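Putative cytosine/guanine deaminase (Unidentified, PDB 2PAJ) catalyses the zinc-dependent hydrolytic deamination of 2-amino-4-hydroxypteridines such as isoxanthopterin, releasing ammonium and the corresponding 2,4-dihydroxypteridines. Local coordinates at residues A17-T22 / D65-P70; V216-T221 / R244-L249; R229-T234 / H274-S279; D292-L297 / R322-A327; I414-L419 / S442-F447. One frame throughout, in Å; residues are numbered along the deposited sequence.

Overall arrangement
The five contacts gather in two regions. Contacts 1 and 5 come from early and late parts of the modelled chain, yet their centres lie only 9 Å apart, because strands 67-73 and 414-418 are neighbouring strands of the small beta domain. Contacts 2 and 3, with centres 10 Å apart and segments alternating along the sequence, belong to the TIM barrel: contact 2 pairs strands 213-217 and 244-248 beside the zinc, and contact 3 packs the intervening helix 228-240 outside them. Contact 4, later in the barrel, meets contact 3 through L277 and L296. About 41 Å separates the centres of contacts 1 and 3, although strand 67-73 also leads on to strand 131-136.

Contact 1 of 5, residues A17-T22 / D65-P70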
# COMPACT_ATOMS: atom_id res chain seq x y z
N ALA A 17 -20.16 1.01 -18.09
CA ALA A 17 -18.92 0.25 -17.88
C ALA A 17 -19.04 -1.15 -18.49
O ALA A 17 -20.11 -1.77 -18.45
CB ALA A 17 -18.64 0.14 -16.39
N ALA A 18 -17.95 -1.64 -19.07
CA ALA A 18 -17.93 -2.95 -19.68
C ALA A 18 -17.91 -4.04 -18.61
O ALA A 18 -18.37 -5.15 -18.83
CB ALA A 18 -16.72 -3.08 -20.59
N ALA A 19 -17.37 -3.70 -17.44
CA ALA A 19 -17.28 -4.64 -16.33
C ALA A 19 -17.02 -3.91 -15.01
O ALA A 19 -16.38 -2.86 -14.98
CB ALA A 19 -16.17 -5.65 -16.59
N ILE A 20 -17.52 -4.50 -13.92
CA ILE A 20 -17.36 -3.93 -12.58
C ILE A 20 -16.97 -4.96 -11.53
O ILE A 20 -17.80 -5.75 -11.09
CB ILE A 20 -18.67 -3.26 -12.09
CG1 ILE A 20 -19.18 -2.24 -13.12
CG2 ILE A 20 -18.42 -2.56 -10.77
CD1 ILE A 20 -20.52 -1.60 -12.76
N MET A 21 -15.70 -4.96 -11.12
CA MET A 21 -15.26 -5.89 -10.09
C MET A 21 -15.43 -5.20 -8.72
O MET A 21 -14.99 -4.07 -8.52
CB MET A 21 -13.80 -6.29 -10.32
CG MET A 21 -13.53 -6.93 -11.69
SD MET A 21 -14.66 -8.25 -12.22
CE MET A 21 -14.10 -9.62 -11.26
N THR A 22 -16.08 -5.88 -7.79
CA THR A 22 -16.38 -5.34 -6.48
C THR A 22 -15.30 -5.44 -5.42
O THR A 22 -15.32 -4.70 -4.43
CB THR A 22 -17.60 -6.01 -5.88
OG1 THR A 22 -18.59 -6.18 -6.89
CG2 THR A 22 -18.19 -5.13 -4.76
N ASP A 65 -16.71 0.75 -22.79
CA ASP A 65 -15.64 -0.20 -23.10
C ASP A 65 -14.59 -0.27 -22.01
O ASP A 65 -13.59 -0.96 -22.15
CB ASP A 65 -14.94 0.17 -24.42
CG ASP A 65 -15.86 0.12 -25.61
OD1 ASP A 65 -16.64 -0.85 -25.72
OD2 ASP A 65 -15.79 1.05 -26.43
N CYS A 66 -14.82 0.46 -20.92
CA CYS A 66 -13.88 0.46 -19.81
C CYS A 66 -14.28 -0.48 -18.70
O CYS A 66 -15.45 -0.78 -18.50
CB CYS A 66 -13.71 1.87 -19.24
SG CYS A 66 -12.94 3.02 -20.37
N VAL A 67 -13.27 -0.94 -17.98
CA VAL A 67 -13.44 -1.86 -16.87
C VAL A 67 -13.23 -1.07 -15.58
O VAL A 67 -12.34 -0.23 -15.47
CB VAL A 67 -12.42 -3.03 -16.97
CG1 VAL A 67 -12.60 -4.00 -15.83
CG2 VAL A 67 -12.60 -3.75 -18.29
N ILE A 68 -14.07 -1.35 -14.59
CA ILE A 68 -13.99 -0.68 -13.31
C ILE A 68 -13.54 -1.67 -12.24
O ILE A 68 -13.98 -2.82 -12.21
CB ILE A 68 -15.36 -0.05 -12.93
CG1 ILE A 68 -15.67 1.10 -13.89
CG2 ILE A 68 -15.33 0.47 -11.50
CD1 ILE A 68 -16.98 1.77 -13.65
N TYR A 69 -12.63 -1.20 -11.39
CA TYR A 69 -12.03 -1.97 -10.29
C TYR A 69 -12.01 -1.01 -9.10
O TYR A 69 -12.13 0.21 -9.27
CB TYR A 69 -10.56 -2.27 -10.60
CG TYR A 69 -10.18 -3.56 -11.32
CD1 TYR A 69 -10.91 -4.04 -12.42
CD2 TYR A 69 -9.02 -4.26 -10.95
CE1 TYR A 69 -10.50 -5.17 -13.11
CE2 TYR A 69 -8.60 -5.38 -11.64
CZ TYR A 69 -9.34 -5.83 -12.72
OH TYR A 69 -8.91 -6.93 -13.42
N PRO A 70 -11.89 -1.54 -7.88
CA PRO A 70 -11.83 -0.58 -6.78
C PRO A 70 -10.34 -0.20 -6.79
O PRO A 70 -9.50 -1.03 -7.15
CB PRO A 70 -12.24 -1.42 -5.57
CG PRO A 70 -11.84 -2.78 -5.93
CD PRO A 70 -12.23 -2.88 -7.38
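A17, just before strand 19-20, meets I68 of the parallel partner strand. I68 has CG1 beside its own backbone N (chi1 -68°), which swings the branch across toward the neighbouring chain, where CD1 lies 3.6 Å from A17 CB. Its other branch, CG2, comes within 4.4 Å of I20 CG2. On the face carrying A19 and V67 the fit is of a different kind: V67 CG1 rests 4.0 Å from A19 CB, and the small methyl lets the branched valine pack beside it. M21 runs alongside Y69 in the same direction. Its chi1 (-57°) puts CG 3.8 Å from Y69 CE1; the bends at chi2 and chi3 then carry the sulfur end away from the 65-70 segment. The methionine side chain also packs on I387 of helix 383-398. Y69 also meets the ring of Y417 edge-to-face, and its OH is satisfied by A431 O.

Three backbone bonds set the register. C66 O receives A18 N at 2.7 Å, A19 O receives I68 N at 2.8 Å, and I68 O receives M21 N at 3.0 Å. At P70 the ring has no N-H to offer, and its CD simply packs against M21 O. The chemistry is thus divided: main-chain bonds fix the register of strand 19-20 on strand 67-73, while buried methyl, methylene and ring carbons seal both faces.

Contact 2 of 5, residues V216-T221 / R244-L249. With ZN (zinc ion), chain B.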
# COMPACT_ATOMS: atom_id res chain seq x y z
N VAL A 216 0.73 4.18 12.15
CA VAL A 216 0.84 2.88 12.79
C VAL A 216 2.26 2.63 13.34
O VAL A 216 3.25 3.13 12.81
CB VAL A 216 0.37 1.70 11.81
CG1 VAL A 216 0.00 2.23 10.45
CG2 VAL A 216 1.44 0.64 11.66
N MET A 217 2.31 1.88 14.44
CA MET A 217 3.54 1.49 15.16
C MET A 217 4.25 0.43 14.32
O MET A 217 3.77 -0.70 14.24
CB MET A 217 3.13 0.90 16.51
CG MET A 217 4.26 0.43 17.43
SD MET A 217 5.23 1.76 18.17
CE MET A 217 6.81 1.45 17.50
N ALA A 218 5.40 0.76 13.73
CA ALA A 218 6.08 -0.20 12.85
C ALA A 218 7.60 -0.41 12.93
O ALA A 218 8.32 -0.15 11.96
CB ALA A 218 5.71 0.11 11.41
N PRO A 219 8.11 -0.89 14.07
CA PRO A 219 9.56 -1.12 14.17
C PRO A 219 10.01 -2.02 13.01
O PRO A 219 9.55 -3.15 12.89
CB PRO A 219 9.70 -1.81 15.52
CG PRO A 219 8.54 -1.25 16.31
CD PRO A 219 7.42 -1.26 15.32
N THR A 220 10.91 -1.52 12.16
CA THR A 220 11.38 -2.26 10.98
C THR A 220 11.30 -3.79 11.03
O THR A 220 10.39 -4.38 10.46
CB THR A 220 12.80 -1.84 10.62
OG1 THR A 220 12.93 -0.43 10.86
CG2 THR A 220 13.06 -2.13 9.14
N THR A 221 12.28 -4.43 11.68
CA THR A 221 12.28 -5.89 11.82
C THR A 221 12.17 -6.15 13.31
O THR A 221 13.16 -6.35 14.00
CB THR A 221 13.58 -6.52 11.28
OG1 THR A 221 13.83 -6.03 9.96
CG2 THR A 221 13.45 -8.05 11.23
N ARG A 244 -2.54 0.60 14.89
CA ARG A 244 -2.23 -0.77 14.48
C ARG A 244 -0.72 -0.98 14.46
O ARG A 244 0.05 -0.01 14.43
CB ARG A 244 -2.82 -1.08 13.11
CG ARG A 244 -4.32 -0.98 13.10
CD ARG A 244 -4.95 -1.90 12.09
NE ARG A 244 -6.36 -2.05 12.39
CZ ARG A 244 -7.11 -3.07 12.00
NH1 ARG A 244 -6.58 -4.05 11.28
NH2 ARG A 244 -8.38 -3.13 12.36
N MET A 245 -0.30 -2.24 14.48
CA MET A 245 1.12 -2.57 14.48
C MET A 245 1.54 -3.32 13.22
O MET A 245 0.80 -4.18 12.72
CB MET A 245 1.44 -3.41 15.70
CG MET A 245 1.20 -2.72 17.04
SD MET A 245 0.83 -3.89 18.32
CE MET A 245 -0.82 -3.58 18.48
N HIS A 246 2.72 -2.99 12.70
CA HIS A 246 3.23 -3.63 11.50
C HIS A 246 4.74 -3.76 11.53
O HIS A 246 5.43 -2.89 12.03
CB HIS A 246 2.80 -2.81 10.28
CG HIS A 246 3.45 -3.25 9.01
ND1 HIS A 246 4.37 -2.48 8.34
CD2 HIS A 246 3.31 -4.39 8.28
CE1 HIS A 246 4.78 -3.12 7.26
NE2 HIS A 246 4.15 -4.28 7.20
N SER A 247 5.25 -4.86 10.99
CA SER A 247 6.70 -5.08 10.94
C SER A 247 7.13 -6.17 9.95
O SER A 247 6.31 -6.94 9.46
CB SER A 247 7.22 -5.44 12.35
OG SER A 247 8.63 -5.57 12.38
N HIS A 248 8.43 -6.18 9.65
CA HIS A 248 9.05 -7.16 8.78
C HIS A 248 9.27 -8.38 9.68
O HIS A 248 9.95 -8.29 10.70
CB HIS A 248 10.42 -6.65 8.31
CG HIS A 248 10.39 -5.87 7.02
ND1 HIS A 248 11.20 -4.78 6.80
CD2 HIS A 248 9.72 -6.08 5.86
CE1 HIS A 248 11.04 -4.35 5.57
NE2 HIS A 248 10.14 -5.13 4.97
N LEU A 249 8.71 -9.53 9.32
CA LEU A 249 8.91 -10.71 10.16
C LEU A 249 9.90 -11.66 9.52
O LEU A 249 9.52 -12.47 8.67
CB LEU A 249 7.59 -11.43 10.40
CG LEU A 249 7.59 -12.42 11.57
CD1 LEU A 249 6.16 -12.67 11.99
CD2 LEU A 249 8.28 -13.73 11.18
ZN ZN B . 10.02 -4.30 3.10
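S247 carries OG anti to its backbone N (chi1 -176°), a setting that delivers the hydroxyl close to two carbonyls of the facing turn, P219 O at 2.6 Å and T220 O at 2.9 Å. V222 N also bonds to this OG, and a serine suits the place because one small group can both give and receive. For H248, CG beside the backbone N (chi1 -91°) lays the imidazole alongside T220, with T220 CG2 4.0 Å from ND1, and the turn of the ring about chi2 (143°) aims NE2 at the zinc ion, 2.1 Å away. The backbone of H248 is anchored as well, its N bonding to T220 O at 2.8 Å.

Further back the chains pair as parallel strands: M217 N reaches R244 O at 2.9 Å and H246 N reaches M217 O at 3.0 Å. M217 CB and M245 CG touch on the side covered by helix 228-240, where flexible methionines follow its surface. H76, H78 and D336 also bind the metal. This is the beta-alpha-beta unit 213-217, 228-240, 244-248 of an amidohydrolase TIM barrel, whose zinc sits at the C-terminal ends of the strands.

Contact 3 of 5, residues R229-T234 / H274-S279; sequences REMRET and HDWLGS
R232 lays its guanidinium over one face of the H274 ring, an unusual pairing in which nitrogens come close without bonding. NH2 stands 3.5 Å above the imidazole plane, over its centre, and the two planes are turned 44° apart. R232 NH1 and H274 ND1 are 2.9 Å apart, but the angle is poor for a hydrogen bond; ND1 instead bonds to P228 O, which helps to fix the ring's rotation. A long arginine suits this exposed edge, since its extended chain can span the distance. The carboxylate of D275 lies near, with OD2 4.2 Å from R232 NE, beyond a salt bridge, and its plane is almost perpendicular to the guanidinium.

Deeper in, the W276 indole works through its edge: NE1 gives a bent bond to M231 O at 2.9 Å, and the carbonyl oxygen lies in the ring plane. T234 CG2 touches the same edge, 3.4 Å from NE1. M231 places CG between its backbone N and carbonyl carbon (chi1 38°), from where SD makes a Met-aromatic contact with W276 and CE reaches H274 CB at 3.5 Å.

D275 is the C-prime residue of the Schellman motif that ends helix 267-273. F270 of that helix stacks on H274, while W276 continues inward onto M245 and S247 of strand 244-248, so the loop is wedged between helix 228-240, helix 267-273 and the barrel strand.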
# COMPACT_ATOMS: atom_id res chain seq x y z
N ARG A 229 11.60 -6.89 25.41
CA ARG A 229 10.93 -6.20 26.52
C ARG A 229 10.31 -4.95 25.89
O ARG A 229 9.22 -4.51 26.26
CB ARG A 229 11.97 -5.81 27.58
CG ARG A 229 11.54 -4.76 28.60
CD ARG A 229 12.81 -4.13 29.18
NE ARG A 229 12.59 -3.22 30.31
CZ ARG A 229 13.59 -2.66 31.02
NH1 ARG A 229 14.86 -2.92 30.71
NH2 ARG A 229 13.31 -1.86 32.05
N GLU A 230 11.03 -4.41 24.92
CA GLU A 230 10.58 -3.23 24.22
C GLU A 230 9.40 -3.51 23.29
O GLU A 230 8.57 -2.64 23.07
CB GLU A 230 11.74 -2.60 23.45
CG GLU A 230 12.52 -1.62 24.27
CD GLU A 230 13.72 -1.07 23.53
OE1 GLU A 230 14.23 0.01 23.92
OE2 GLU A 230 14.17 -1.73 22.56
N MET A 231 9.30 -4.72 22.73
CA MET A 231 8.17 -4.94 21.84
C MET A 231 6.87 -5.04 22.64
O MET A 231 5.79 -4.71 22.13
CB MET A 231 8.38 -6.14 20.88
CG MET A 231 9.10 -7.38 21.37
SD MET A 231 9.68 -8.46 19.96
CE MET A 231 8.38 -9.66 19.86
N ARG A 232 6.95 -5.44 23.91
CA ARG A 232 5.75 -5.50 24.73
C ARG A 232 5.27 -4.07 24.99
O ARG A 232 4.13 -3.72 24.67
CB ARG A 232 6.00 -6.20 26.06
CG ARG A 232 6.09 -7.71 25.95
CD ARG A 232 5.74 -8.36 27.28
NE ARG A 232 5.78 -9.82 27.24
CZ ARG A 232 6.90 -10.54 27.15
NH1 ARG A 232 8.07 -9.93 27.08
NH2 ARG A 232 6.85 -11.87 27.13
N GLU A 233 6.15 -3.25 25.55
CA GLU A 233 5.77 -1.87 25.85
C GLU A 233 5.43 -1.12 24.57
O GLU A 233 4.52 -0.31 24.54
CB GLU A 233 6.88 -1.17 26.64
CG GLU A 233 8.27 -1.21 26.02
CD GLU A 233 9.38 -0.93 27.05
OE1 GLU A 233 9.52 -1.75 28.00
OE2 GLU A 233 10.10 0.09 26.91
N THR A 234 6.15 -1.43 23.51
CA THR A 234 5.89 -0.78 22.23
C THR A 234 4.48 -1.10 21.73
O THR A 234 3.82 -0.27 21.11
CB THR A 234 6.93 -1.23 21.20
OG1 THR A 234 7.29 -0.12 20.38
CG2 THR A 234 6.38 -2.34 20.36
N HIS A 274 4.92 -11.83 23.16
CA HIS A 274 5.34 -10.47 23.44
C HIS A 274 4.35 -9.43 22.93
O HIS A 274 4.75 -8.36 22.50
CB HIS A 274 6.71 -10.22 22.83
CG HIS A 274 7.78 -11.06 23.45
ND1 HIS A 274 8.73 -10.55 24.31
CD2 HIS A 274 8.00 -12.40 23.40
CE1 HIS A 274 9.48 -11.53 24.77
NE2 HIS A 274 9.06 -12.66 24.23
N ASP A 275 3.07 -9.78 23.00
CA ASP A 275 1.98 -8.91 22.59
C ASP A 275 2.05 -8.39 21.15
O ASP A 275 1.65 -7.25 20.88
CB ASP A 275 1.88 -7.71 23.55
CG ASP A 275 1.63 -8.12 25.00
OD1 ASP A 275 0.65 -8.85 25.26
OD2 ASP A 275 2.43 -7.72 25.87
N TRP A 276 2.54 -9.22 20.23
CA TRP A 276 2.67 -8.80 18.84
C TRP A 276 1.88 -9.61 17.81
O TRP A 276 2.36 -9.87 16.71
CB TRP A 276 4.14 -8.72 18.43
CG TRP A 276 4.65 -7.34 18.52
CD1 TRP A 276 5.03 -6.67 19.65
CD2 TRP A 276 4.68 -6.37 17.46
NE1 TRP A 276 5.29 -5.35 19.37
CE2 TRP A 276 5.08 -5.13 18.03
CE3 TRP A 276 4.40 -6.43 16.08
CZ2 TRP A 276 5.21 -3.96 17.27
CZ3 TRP A 276 4.53 -5.26 15.33
CH2 TRP A 276 4.93 -4.04 15.93
N LEU A 277 0.67 -10.00 18.18
CA LEU A 277 -0.22 -10.71 17.28
C LEU A 277 -1.60 -10.12 17.52
O LEU A 277 -1.79 -9.33 18.44
CB LEU A 277 -0.26 -12.22 17.56
CG LEU A 277 0.97 -13.12 17.34
CD1 LEU A 277 0.53 -14.57 17.43
CD2 LEU A 277 1.61 -12.84 16.00
N GLY A 278 -2.57 -10.51 16.70
CA GLY A 278 -3.91 -9.99 16.83
C GLY A 278 -4.32 -9.31 15.55
O GLY A 278 -3.47 -8.93 14.77
N SER A 279 -5.62 -9.16 15.34
CA SER A 279 -6.14 -8.53 14.13
C SER A 279 -5.65 -7.09 14.07
O SER A 279 -5.88 -6.37 13.10
CB SER A 279 -7.66 -8.56 14.14
OG SER A 279 -8.15 -8.23 15.42
O HOH W 1 1.94 -4.66 25.02

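Contact 4 of 5, residues D292-L297 / R322-A327; sequences DEIALL and REMADA
I294 is the bump with which helix 291-300 meets the short, one-turn helix 324-327 on the outside of the TIM barrel. Its hollow is built from the backbone at E323 and M324 and from the small side chain of A327, one turn further on. The beta-branched isoleucine fits because its two arms diverge. CG2, anti to the backbone N (chi1 -66° for CG1), rests over E323 O and M324 CA, 3.9 and 4.0 Å away, and it meets the methyl of A327. The other arm of I294 runs along the rim, where I294 CD1 is 4.2 Å from E323 CB. Further back on this arm, I294 CG1 is 4.5 Å from M324 CG.

The small A327 lets I294 CG2 come close to the backbone of the short helix: the CA atoms of I294 and M324 are 6.0 Å apart. L297, three residues on and thus on the same side of its helix, adds a second, lighter bump against M324, whose long flexible chain can follow both neighbours and also touches V329.

No hydrogen bond crosses the interface, and polar groups are dealt with at its border. E323 sits at the N-cap position of its helix, and its carboxylate forms a salt bridge with R360. Within the shorter helix A327 N bonds to E323 O, the same oxygen that I294 CG2 touches. At the lighter bump, L297 CD1 lies 4.5 Å from M324 SD.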
# COMPACT_ATOMS: atom_id res chain seq x y z
N ASP A 292 1.91 -24.77 12.26
CA ASP A 292 1.50 -24.30 13.58
C ASP A 292 1.52 -22.78 13.60
O ASP A 292 0.70 -22.13 14.26
CB ASP A 292 2.45 -24.83 14.66
CG ASP A 292 2.63 -26.34 14.58
OD1 ASP A 292 1.64 -27.08 14.77
OD2 ASP A 292 3.78 -26.78 14.32
N GLU A 293 2.48 -22.22 12.87
CA GLU A 293 2.62 -20.78 12.79
C GLU A 293 1.46 -20.19 11.99
O GLU A 293 1.04 -19.06 12.26
CB GLU A 293 3.95 -20.41 12.13
CG GLU A 293 5.15 -20.59 13.04
CD GLU A 293 6.45 -20.16 12.38
OE1 GLU A 293 6.98 -20.92 11.55
OE2 GLU A 293 6.95 -19.05 12.70
N ILE A 294 0.96 -20.94 11.02
CA ILE A 294 -0.14 -20.46 10.20
C ILE A 294 -1.42 -20.46 11.00
O ILE A 294 -2.23 -19.54 10.89
CB ILE A 294 -0.31 -21.34 8.94
CG1 ILE A 294 0.90 -21.17 8.04
CG2 ILE A 294 -1.57 -20.95 8.17
CD1 ILE A 294 0.92 -22.10 6.87
N ALA A 295 -1.59 -21.47 11.83
CA ALA A 295 -2.77 -21.60 12.68
C ALA A 295 -2.85 -20.43 13.66
O ALA A 295 -3.93 -19.86 13.89
CB ALA A 295 -2.72 -22.92 13.44
N LEU A 296 -1.71 -20.07 14.23
CA LEU A 296 -1.63 -18.97 15.18
C LEU A 296 -1.98 -17.65 14.49
O LEU A 296 -2.56 -16.77 15.10
CB LEU A 296 -0.23 -18.87 15.78
CG LEU A 296 -0.08 -19.07 17.28
CD1 LEU A 296 1.33 -18.68 17.68
CD2 LEU A 296 -1.09 -18.23 18.04
N LEU A 297 -1.60 -17.52 13.23
CA LEU A 297 -1.92 -16.31 12.49
C LEU A 297 -3.40 -16.28 12.21
O LEU A 297 -4.02 -15.23 12.20
CB LEU A 297 -1.15 -16.27 11.17
CG LEU A 297 0.35 -16.03 11.30
CD1 LEU A 297 1.01 -16.25 9.95
CD2 LEU A 297 0.60 -14.63 11.83
N ARG A 322 -1.33 -19.22 -0.40
CA ARG A 322 -2.58 -19.97 -0.37
C ARG A 322 -2.46 -21.19 0.52
O ARG A 322 -2.35 -22.32 0.05
CB ARG A 322 -3.06 -20.40 -1.76
CG ARG A 322 -4.41 -21.10 -1.65
CD ARG A 322 -5.25 -21.05 -2.88
NE ARG A 322 -5.76 -19.72 -3.21
CZ ARG A 322 -5.12 -18.86 -4.00
NH1 ARG A 322 -3.93 -19.19 -4.51
NH2 ARG A 322 -5.69 -17.70 -4.33
N GLU A 323 -2.46 -20.91 1.81
CA GLU A 323 -2.39 -21.87 2.90
C GLU A 323 -2.79 -20.95 4.02
O GLU A 323 -3.64 -21.28 4.85
CB GLU A 323 -0.97 -22.39 3.09
CG GLU A 323 -0.62 -23.44 2.09
CD GLU A 323 0.87 -23.57 1.89
OE1 GLU A 323 1.55 -24.12 2.80
OE2 GLU A 323 1.36 -23.10 0.83
N MET A 324 -2.20 -19.76 4.00
CA MET A 324 -2.53 -18.74 4.97
C MET A 324 -3.94 -18.30 4.62
O MET A 324 -4.81 -18.18 5.49
CB MET A 324 -1.57 -17.55 4.84
CG MET A 324 -0.13 -17.91 5.13
SD MET A 324 0.91 -16.48 5.49
CE MET A 324 1.89 -16.36 4.08
N ALA A 325 -4.17 -18.07 3.34
CA ALA A 325 -5.47 -17.64 2.86
C ALA A 325 -6.50 -18.71 3.17
O ALA A 325 -7.63 -18.40 3.57
CB ALA A 325 -5.42 -17.39 1.36
N ASP A 326 -6.12 -19.97 3.01
CA ASP A 326 -7.03 -21.08 3.29
C ASP A 326 -7.23 -21.25 4.78
O ASP A 326 -8.30 -21.65 5.23
CB ASP A 326 -6.50 -22.37 2.68
CG ASP A 326 -6.48 -22.33 1.17
OD1 ASP A 326 -7.51 -21.91 0.58
OD2 ASP A 326 -5.44 -22.71 0.57
N ALA A 327 -6.17 -20.96 5.53
CA ALA A 327 -6.19 -21.06 6.97
C ALA A 327 -7.13 -19.98 7.50
O ALA A 327 -7.66 -20.10 8.60
CB ALA A 327 -4.80 -20.86 7.53

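Contact 5 of 5, residues I414-L419 / S442-F447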
# COMPACT_ATOMS: atom_id res chain seq x y z
N ILE A 414 -12.21 4.60 -6.83
CA ILE A 414 -12.42 3.78 -8.00
C ILE A 414 -11.42 4.00 -9.11
O ILE A 414 -10.94 5.11 -9.34
CB ILE A 414 -13.84 4.04 -8.58
CG1 ILE A 414 -14.87 3.90 -7.47
CG2 ILE A 414 -14.15 3.05 -9.70
CD1 ILE A 414 -16.27 4.31 -7.88
N ALA A 415 -11.11 2.91 -9.81
CA ALA A 415 -10.20 2.95 -10.94
C ALA A 415 -10.98 2.54 -12.20
O ALA A 415 -11.65 1.51 -12.22
CB ALA A 415 -9.04 2.02 -10.71
N VAL A 416 -10.91 3.37 -13.23
CA VAL A 416 -11.58 3.10 -14.48
C VAL A 416 -10.47 2.95 -15.51
O VAL A 416 -9.80 3.93 -15.85
CB VAL A 416 -12.50 4.26 -14.87
CG1 VAL A 416 -13.15 4.00 -16.22
CG2 VAL A 416 -13.55 4.41 -13.80
N TYR A 417 -10.28 1.73 -16.00
CA TYR A 417 -9.23 1.45 -16.99
C TYR A 417 -9.69 1.36 -18.44
O TYR A 417 -10.70 0.73 -18.75
CB TYR A 417 -8.50 0.15 -16.64
CG TYR A 417 -7.96 0.06 -15.24
CD1 TYR A 417 -8.61 -0.71 -14.26
CD2 TYR A 417 -6.77 0.71 -14.88
CE1 TYR A 417 -8.08 -0.84 -12.98
CE2 TYR A 417 -6.24 0.58 -13.60
CZ TYR A 417 -6.90 -0.19 -12.66
OH TYR A 417 -6.38 -0.33 -11.39
N ARG A 418 -8.94 1.99 -19.33
CA ARG A 418 -9.24 1.92 -20.75
C ARG A 418 -8.25 0.90 -21.33
O ARG A 418 -7.03 1.06 -21.18
CB ARG A 418 -9.07 3.29 -21.42
CG ARG A 418 -9.39 3.29 -22.91
CD ARG A 418 -9.80 4.66 -23.38
NE ARG A 418 -11.17 5.00 -22.99
CZ ARG A 418 -11.58 6.24 -22.76
NH1 ARG A 418 -10.72 7.25 -22.89
NH2 ARG A 418 -12.84 6.49 -22.42
N LEU A 419 -8.76 -0.16 -21.94
CA LEU A 419 -7.91 -1.20 -22.51
C LEU A 419 -7.65 -0.92 -23.98
O LEU A 419 -7.93 -1.75 -24.84
CB LEU A 419 -8.58 -2.57 -22.38
CG LEU A 419 -9.14 -2.95 -21.01
CD1 LEU A 419 -9.81 -4.30 -21.11
CD2 LEU A 419 -8.03 -2.98 -19.97
N SER A 442 -4.45 1.82 -19.16
CA SER A 442 -4.59 3.26 -19.21
C SER A 442 -5.65 3.72 -18.20
O SER A 442 -6.81 3.34 -18.31
CB SER A 442 -4.98 3.66 -20.64
OG SER A 442 -5.19 5.05 -20.79
N VAL A 443 -5.25 4.51 -17.20
CA VAL A 443 -6.20 5.01 -16.21
C VAL A 443 -6.91 6.25 -16.75
O VAL A 443 -6.42 7.38 -16.65
CB VAL A 443 -5.52 5.38 -14.86
CG1 VAL A 443 -5.34 4.13 -14.01
CG2 VAL A 443 -4.20 6.03 -15.11
N MET A 444 -8.08 6.03 -17.34
CA MET A 444 -8.84 7.15 -17.88
C MET A 444 -9.38 7.88 -16.67
O MET A 444 -9.62 9.08 -16.71
CB MET A 444 -9.98 6.64 -18.79
CG MET A 444 -11.26 6.22 -18.08
SD MET A 444 -12.51 7.54 -18.04
CE MET A 444 -13.85 6.75 -18.97
N ALA A 445 -9.55 7.14 -15.57
CA ALA A 445 -10.07 7.76 -14.36
C ALA A 445 -9.73 7.04 -13.05
O ALA A 445 -9.91 5.83 -12.93
CB ALA A 445 -11.58 7.90 -14.47
N LEU A 446 -9.23 7.80 -12.09
CA LEU A 446 -8.90 7.29 -10.76
C LEU A 446 -9.63 8.23 -9.80
O LEU A 446 -9.52 9.45 -9.93
CB LEU A 446 -7.40 7.35 -10.48
CG LEU A 446 -6.77 6.42 -9.41
CD1 LEU A 446 -5.83 7.22 -8.54
CD2 LEU A 446 -7.84 5.73 -8.58
N PHE A 447 -10.36 7.65 -8.85
CA PHE A 447 -11.09 8.41 -7.85
C PHE A 447 -10.63 8.10 -6.45
O PHE A 447 -10.53 6.94 -6.07
CB PHE A 447 -12.59 8.13 -7.93
CG PHE A 447 -13.25 8.74 -9.11
CD1 PHE A 447 -13.51 7.99 -10.25
CD2 PHE A 447 -13.58 10.08 -9.10
CE1 PHE A 447 -14.09 8.56 -11.36
CE2 PHE A 447 -14.15 10.68 -10.20
CZ PHE A 447 -14.42 9.92 -11.35
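A classic beta bulge marks this antiparallel pair: M444 and A445 both face V416 and shift the register by one residue. V416 O takes A445 N at 3.2 Å, in the carbonyl plane on a lone pair, and M444 N only weakly. The same pair is closed by V416 N to A445 O; on either side R418 N bonds to S442 O and F447 N to I414 O, each of the three at 2.7 Å.

The extra residue turns its side chain across V416. M444 holds CG between its backbone N and carbonyl carbon (chi1 83°), 3.5 Å from V416 CG1, and the bends at chi2 and chi3 bring CE to 3.6 Å from R418 NH2. M444 CB lies over one face of the R418 guanidinium, offset toward the guanidinium rim; the flexible chain can serve both neighbours. A445, small, packs its methyl 3.8 Å from V416 CB.

In the fold these strands belong to the beta domain that amidohydrolases commonly carry beside the barrel, strand 414-418 lying between 67-73 and 442-448. On the face away from V416, Y417 and V443 run side by side, with CE2 of the tyrosine 3.7 Å from V443 CG1. At one end S442 OG is hydrogen-bonded to D457 OD2; at the other F447 CD1 lies 4.3 Å from I414 CB.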